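Local coordinates for putative thioesterase yhdA (Lactococcus lactis subsp. lactis, PDB 3GEK), which probably hydrolyses acyl-CoA thioesters, perhaps 1,4-dihydroxy-2-naphthoyl-CoA, as a hot-dog thioesterase of the PaaI family, at residues 71-85 with 119-132. The protein carries 7 engineered substitutions. Residues are numbered along the deposited sequence; the frame is centred on the assembly and turned at random.
Sequences QYFAFGQSINANHLN and TLISQITVVNALVP. Engineered in segment 71-85: Phe75 (natural residue Leu), Asn80 (natural residue Ser).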
loop_
_atom_site.group_PDB
_atom_site.type_symbol
_atom_site.label_atom_id
_atom_site.label_comp_id
_atom_site.label_asym_id
_atom_site.label_seq_id
_atom_site.Cartn_x
_atom_site.Cartn_y
_atom_site.Cartn_z
ATOM N N GLN A 71 27.461 -8.155 1.565
ATOM C CA GLN A 71 26.680 -9.294 2.055
ATOM C C GLN A 71 25.519 -9.597 1.114
ATOM O O GLN A 71 25.282 -10.755 0.756
ATOM C CB GLN A 71 26.154 -9.034 3.473
ATOM C CG GLN A 71 27.227 -9.070 4.565
ATOM C CD GLN A 71 26.672 -8.806 5.961
ATOM O OE1 GLN A 71 25.821 -7.932 6.159
ATOM N NE2 GLN A 71 27.165 -9.558 6.940
ATOM N N TYR A 72 24.815 -8.539 0.711
ATOM C CA TYR A 72 23.663 -8.649 -0.178
ATOM C C TYR A 72 23.476 -7.402 -1.042
ATOM O O TYR A 72 24.071 -6.354 -0.776
ATOM C CB TYR A 72 22.385 -8.938 0.624
ATOM C CG TYR A 72 22.178 -8.046 1.832
ATOM C CD1 TYR A 72 21.681 -6.750 1.694
ATOM C CD2 TYR A 72 22.468 -8.506 3.118
ATOM C CE1 TYR A 72 21.486 -5.931 2.801
ATOM C CE2 TYR A 72 22.278 -7.696 4.233
ATOM C CZ TYR A 72 21.782 -6.411 4.067
ATOM O OH TYR A 72 21.596 -5.604 5.166
ATOM N N PHE A 73 22.660 -7.538 -2.086
ATOM C CA PHE A 73 22.186 -6.396 -2.866
ATOM C C PHE A 73 20.668 -6.279 -2.767
ATOM O O PHE A 73 19.954 -7.285 -2.738
ATOM C CB PHE A 73 22.636 -6.489 -4.328
ATOM C CG PHE A 73 24.022 -5.951 -4.571
ATOM C CD1 PHE A 73 24.205 -4.644 -5.023
ATOM C CD2 PHE A 73 25.146 -6.746 -4.347
ATOM C CE1 PHE A 73 25.491 -4.138 -5.249
ATOM C CE2 PHE A 73 26.433 -6.251 -4.570
ATOM C CZ PHE A 73 26.604 -4.943 -5.023
ATOM N N ALA A 74 20.186 -5.041 -2.718
ATOM C CA ALA A 74 18.779 -4.764 -2.478
ATOM C C ALA A 74 18.025 -4.427 -3.759
ATOM O O ALA A 74 18.508 -3.666 -4.598
ATOM C CB ALA A 74 18.638 -3.642 -1.472
ATOM N N PHE A 75 16.831 -4.996 -3.887
ATOM C CA PHE A 75 15.987 -4.815 -5.060
ATOM C C PHE A 75 14.586 -4.420 -4.602
ATOM O O PHE A 75 14.006 -5.074 -3.736
ATOM C CB PHE A 75 15.948 -6.120 -5.865
ATOM C CG PHE A 75 15.192 -6.029 -7.169
ATOM C CD1 PHE A 75 15.841 -5.642 -8.343
ATOM C CD2 PHE A 75 13.834 -6.366 -7.231
ATOM C CE1 PHE A 75 15.147 -5.572 -9.559
ATOM C CE2 PHE A 75 13.127 -6.299 -8.442
ATOM C CZ PHE A 75 13.787 -5.902 -9.605
ATOM N N GLY A 76 14.049 -3.353 -5.184
ATOM C CA GLY A 76 12.696 -2.898 -4.871
ATOM C C GLY A 76 11.656 -3.972 -5.134
ATOM O O GLY A 76 11.516 -4.447 -6.258
ATOM N N GLN A 77 10.942 -4.361 -4.084
ATOM C CA GLN A 77 9.896 -5.375 -4.170
ATOM C C GLN A 77 8.512 -4.730 -4.076
ATOM O O GLN A 77 7.580 -5.116 -4.787
ATOM C CB GLN A 77 10.087 -6.407 -3.051
ATOM C CG GLN A 77 8.972 -7.432 -2.901
ATOM C CD GLN A 77 9.296 -8.500 -1.868
ATOM O OE1 GLN A 77 10.284 -9.226 -1.995
ATOM N NE2 GLN A 77 8.455 -8.610 -0.844
ATOM N N SER A 78 8.394 -3.740 -3.198
ATOM C CA SER A 78 7.118 -3.114 -2.877
ATOM C C SER A 78 7.290 -1.650 -2.553
ATOM O O SER A 78 8.298 -1.249 -1.968
ATOM C CB SER A 78 6.482 -3.785 -1.658
ATOM O OG SER A 78 5.308 -4.457 -2.031
ATOM N N ILE A 79 6.281 -0.863 -2.909
ATOM C CA ILE A 79 6.280 0.554 -2.606
ATOM C C ILE A 79 4.842 1.050 -2.448
ATOM O O ILE A 79 3.984 0.789 -3.299
ATOM C CB ILE A 79 7.117 1.369 -3.662
ATOM C CG1 ILE A 79 7.426 2.797 -3.177
ATOM C CG2 ILE A 79 6.473 1.330 -5.051
ATOM C CD1 ILE A 79 6.350 3.821 -3.484
ATOM N N ASN A 80 4.583 1.731 -1.337
ATOM C CA ASN A 80 3.307 2.407 -1.122
ATOM C C ASN A 80 3.550 3.867 -0.775
ATOM O O ASN A 80 4.371 4.171 0.093
ATOM C CB ASN A 80 2.517 1.755 0.017
ATOM C CG ASN A 80 1.106 2.313 0.137
ATOM O OD1 ASN A 80 0.210 1.900 -0.591
ATOM N ND2 ASN A 80 0.904 3.244 1.058
ATOM N N ALA A 81 2.827 4.762 -1.441
ATOM C CA ALA A 81 2.972 6.188 -1.194
ATOM C C ALA A 81 1.637 6.886 -1.031
ATOM O O ALA A 81 0.663 6.559 -1.705
ATOM C CB ALA A 81 3.773 6.846 -2.304
ATOM N N ASN A 82 1.614 7.847 -0.117
ATOM C CA ASN A 82 0.500 8.758 0.037
ATOM C C ASN A 82 1.049 10.166 -0.145
ATOM O O ASN A 82 1.956 10.570 0.582
ATOM C CB ASN A 82 -0.137 8.598 1.417
ATOM C CG ASN A 82 -0.892 7.291 1.561
ATOM O OD1 ASN A 82 -1.995 7.140 1.035
ATOM N ND2 ASN A 82 -0.297 6.335 2.273
ATOM N N HIS A 83 0.529 10.883 -1.139
ATOM C CA HIS A 83 0.918 12.266 -1.397
ATOM C C HIS A 83 0.003 13.176 -0.601
ATOM O O HIS A 83 -1.188 13.282 -0.902
ATOM C CB HIS A 83 0.833 12.596 -2.891
ATOM C CG HIS A 83 1.689 11.723 -3.758
ATOM N ND1 HIS A 83 3.053 11.612 -3.589
ATOM C CD2 HIS A 83 1.376 10.933 -4.811
ATOM C CE1 HIS A 83 3.540 10.780 -4.490
ATOM N NE2 HIS A 83 2.543 10.354 -5.245
ATOM N N LEU A 84 0.565 13.813 0.424
ATOM C CA LEU A 84 -0.213 14.591 1.394
ATOM C C LEU A 84 -0.398 16.057 1.016
ATOM O O LEU A 84 -1.503 16.591 1.098
ATOM C CB LEU A 84 0.423 14.510 2.790
ATOM C CG LEU A 84 0.444 13.193 3.586
ATOM C CD1 LEU A 84 -0.578 12.168 3.089
ATOM C CD2 LEU A 84 1.825 12.606 3.578
ATOM N N ASN A 85 0.695 16.701 0.619
ATOM C CA ASN A 85 0.710 18.135 0.342
ATOM C C ASN A 85 1.418 18.438 -0.971
ATOM O O ASN A 85 2.413 17.789 -1.301
ATOM C CB ASN A 85 1.397 18.887 1.486
ATOM C CG ASN A 85 0.606 18.836 2.783
ATOM O OD1 ASN A 85 1.020 18.193 3.753
ATOM N ND2 ASN A 85 -0.543 19.511 2.806
ATOM N N THR A 119 7.572 20.610 6.107
ATOM C CA THR A 119 6.198 20.189 5.827
ATOM C C THR A 119 6.203 18.835 5.097
ATOM O O THR A 119 6.911 18.662 4.103
ATOM C CB THR A 119 5.442 21.243 4.988
ATOM O OG1 THR A 119 5.541 22.528 5.621
ATOM C CG2 THR A 119 3.970 20.871 4.833
ATOM N N LEU A 120 5.420 17.883 5.604
ATOM C CA LEU A 120 5.335 16.551 5.008
ATOM C C LEU A 120 4.632 16.608 3.653
ATOM O O LEU A 120 3.481 17.029 3.554
ATOM C CB LEU A 120 4.629 15.566 5.951
ATOM C CG LEU A 120 4.680 14.061 5.631
ATOM C CD1 LEU A 120 6.109 13.534 5.607
ATOM C CD2 LEU A 120 3.851 13.268 6.640
ATOM N N ILE A 121 5.351 16.195 2.613
ATOM C CA ILE A 121 4.852 16.234 1.248
ATOM C C ILE A 121 4.300 14.862 0.876
ATOM O O ILE A 121 3.174 14.755 0.395
ATOM C CB ILE A 121 5.960 16.702 0.257
ATOM C CG1 ILE A 121 6.431 18.130 0.584
ATOM C CG2 ILE A 121 5.507 16.592 -1.194
ATOM C CD1 ILE A 121 5.337 19.201 0.592
ATOM N N SER A 122 5.094 13.820 1.116
ATOM C CA SER A 122 4.703 12.444 0.834
ATOM C C SER A 122 5.245 11.487 1.888
ATOM O O SER A 122 6.383 11.615 2.331
ATOM C CB SER A 122 5.194 12.016 -0.554
ATOM O OG SER A 122 4.704 12.890 -1.560
ATOM N N GLN A 123 4.408 10.543 2.300
ATOM C CA GLN A 123 4.810 9.459 3.190
ATOM C C GLN A 123 4.887 8.191 2.343
ATOM O O GLN A 123 3.954 7.870 1.603
ATOM C CB GLN A 123 3.785 9.298 4.312
ATOM C CG GLN A 123 3.966 8.046 5.170
ATOM C CD GLN A 123 4.753 8.296 6.445
ATOM O OE1 GLN A 123 5.184 9.419 6.724
ATOM N NE2 GLN A 123 4.928 7.247 7.239
ATOM N N ILE A 124 6.008 7.482 2.440
ATOM C CA ILE A 124 6.287 6.361 1.551
ATOM C C ILE A 124 6.913 5.209 2.328
ATOM O O ILE A 124 7.810 5.419 3.158
ATOM C CB ILE A 124 7.224 6.785 0.385
ATOM C CG1 ILE A 124 6.612 7.957 -0.397
ATOM C CG2 ILE A 124 7.553 5.588 -0.525
ATOM C CD1 ILE A 124 7.367 8.372 -1.643
ATOM N N THR A 125 6.414 4.002 2.072
ATOM C CA THR A 125 7.014 2.786 2.609
ATOM C C THR A 125 7.587 1.964 1.460
ATOM O O THR A 125 6.916 1.749 0.446
ATOM C CB THR A 125 5.992 1.943 3.412
ATOM O OG1 THR A 125 5.507 2.718 4.514
ATOM C CG2 THR A 125 6.649 0.681 3.968
ATOM N N VAL A 126 8.835 1.535 1.617
ATOM C CA VAL A 126 9.502 0.709 0.616
ATOM C C VAL A 126 9.935 -0.615 1.227
ATOM O O VAL A 126 10.599 -0.640 2.274
ATOM C CB VAL A 126 10.759 1.419 0.016
ATOM C CG1 VAL A 126 11.453 0.517 -0.988
ATOM C CG2 VAL A 126 10.383 2.747 -0.631
ATOM N N VAL A 127 9.555 -1.709 0.575
ATOM C CA VAL A 127 10.071 -3.025 0.922
ATOM C C VAL A 127 11.115 -3.427 -0.122
ATOM O O VAL A 127 10.818 -3.458 -1.317
ATOM C CB VAL A 127 8.951 -4.103 0.987
ATOM C CG1 VAL A 127 9.519 -5.443 1.412
ATOM C CG2 VAL A 127 7.827 -3.667 1.919
ATOM N N ASN A 128 12.334 -3.706 0.336
ATOM C CA ASN A 128 13.399 -4.197 -0.523
ATOM C C ASN A 128 13.585 -5.708 -0.354
ATOM O O ASN A 128 13.494 -6.234 0.757
ATOM C CB ASN A 128 14.725 -3.489 -0.204
ATOM C CG ASN A 128 14.765 -2.035 -0.678
ATOM O OD1 ASN A 128 14.087 -1.648 -1.636
ATOM N ND2 ASN A 128 15.583 -1.227 -0.012
ATOM N N ALA A 129 13.846 -6.402 -1.457
ATOM C CA ALA A 129 14.278 -7.794 -1.396
ATOM C C ALA A 129 15.792 -7.826 -1.282
ATOM O O ALA A 129 16.488 -7.053 -1.946
ATOM C CB ALA A 129 13.813 -8.569 -2.627
ATOM N N LEU A 130 16.294 -8.708 -0.424
ATOM C CA LEU A 130 17.727 -8.829 -0.173
ATOM C C LEU A 130 18.301 -10.041 -0.903
ATOM O O LEU A 130 17.938 -11.182 -0.602
ATOM C CB LEU A 130 17.990 -8.934 1.334
ATOM C CG LEU A 130 18.258 -7.691 2.196
ATOM C CD1 LEU A 130 17.558 -6.423 1.717
ATOM C CD2 LEU A 130 17.923 -7.983 3.654
ATOM N N VAL A 131 19.187 -9.784 -1.864
ATOM C CA VAL A 131 19.768 -10.845 -2.701
ATOM C C VAL A 131 21.211 -11.166 -2.297
ATOM O O VAL A 131 22.040 -10.259 -2.233
ATOM C CB VAL A 131 19.717 -10.470 -4.211
ATOM C CG1 VAL A 131 20.407 -11.529 -5.066
ATOM C CG2 VAL A 131 18.278 -10.279 -4.671
ATOM N N PRO A 132 21.510 -12.457 -2.017
ATOM C CA PRO A 132 22.853 -12.976 -1.731
ATOM C C PRO A 132 23.978 -12.254 -2.478
ATOM O O PRO A 132 23.870 -12.019 -3.687
ATOM C CB PRO A 132 22.769 -14.430 -2.206
ATOM C CG PRO A 132 21.306 -14.786 -2.152
ATOM C CD PRO A 132 20.503 -13.530 -1.920
#
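Ile79, Ala81, Ile124 and Val126 mesh on the helix-facing side of two antiparallel neighbours in a hot-dog sheet, strands 73-83 and 120-131, and illustrate how one strand pair can serve both a core and an interface. Packing is tight here: Ile79 CD1 meets Ile124 CG2 at 3.7 Å, while the other branch of Ile124 sets CG1 3.6 Å from Ala81 CB. Helix 49-68 covers Ala81, and Ser78 to Asn82 also pair with a strand of the second subunit, which carries the sheet across the interface. Between Gly76 and Ser78 a classic beta bulge shifts the register, and Val127 O accepts from both Gln77 N (2.9 Å) and Ser78 N (3.1 Å). Beyond it the backbones stay paired, Phe73 N to Val131 O at 2.8 Å, but the side chains loosen: Phe73 and Val131 are exposed and the ring of the engineered Phe75 leads away from strand 120-131. At this open end Tyr72 still packs: with CG placed between the backbone N and the carbonyl carbon (chi1 48°), its ring lies alongside Leu130, whose CG sits over one face, 3.8 Å from the centroid. Replacing the ring by an alanine's methyl would probably leave Leu130 CG without its CH-pi partner and open a gap beside Ile67 and His107. At the far end, Ser122 OG lies in the plane of the His83 ring, at its edge, 2.9 Å from ND1 in a nearly straight hydrogen bond (176°).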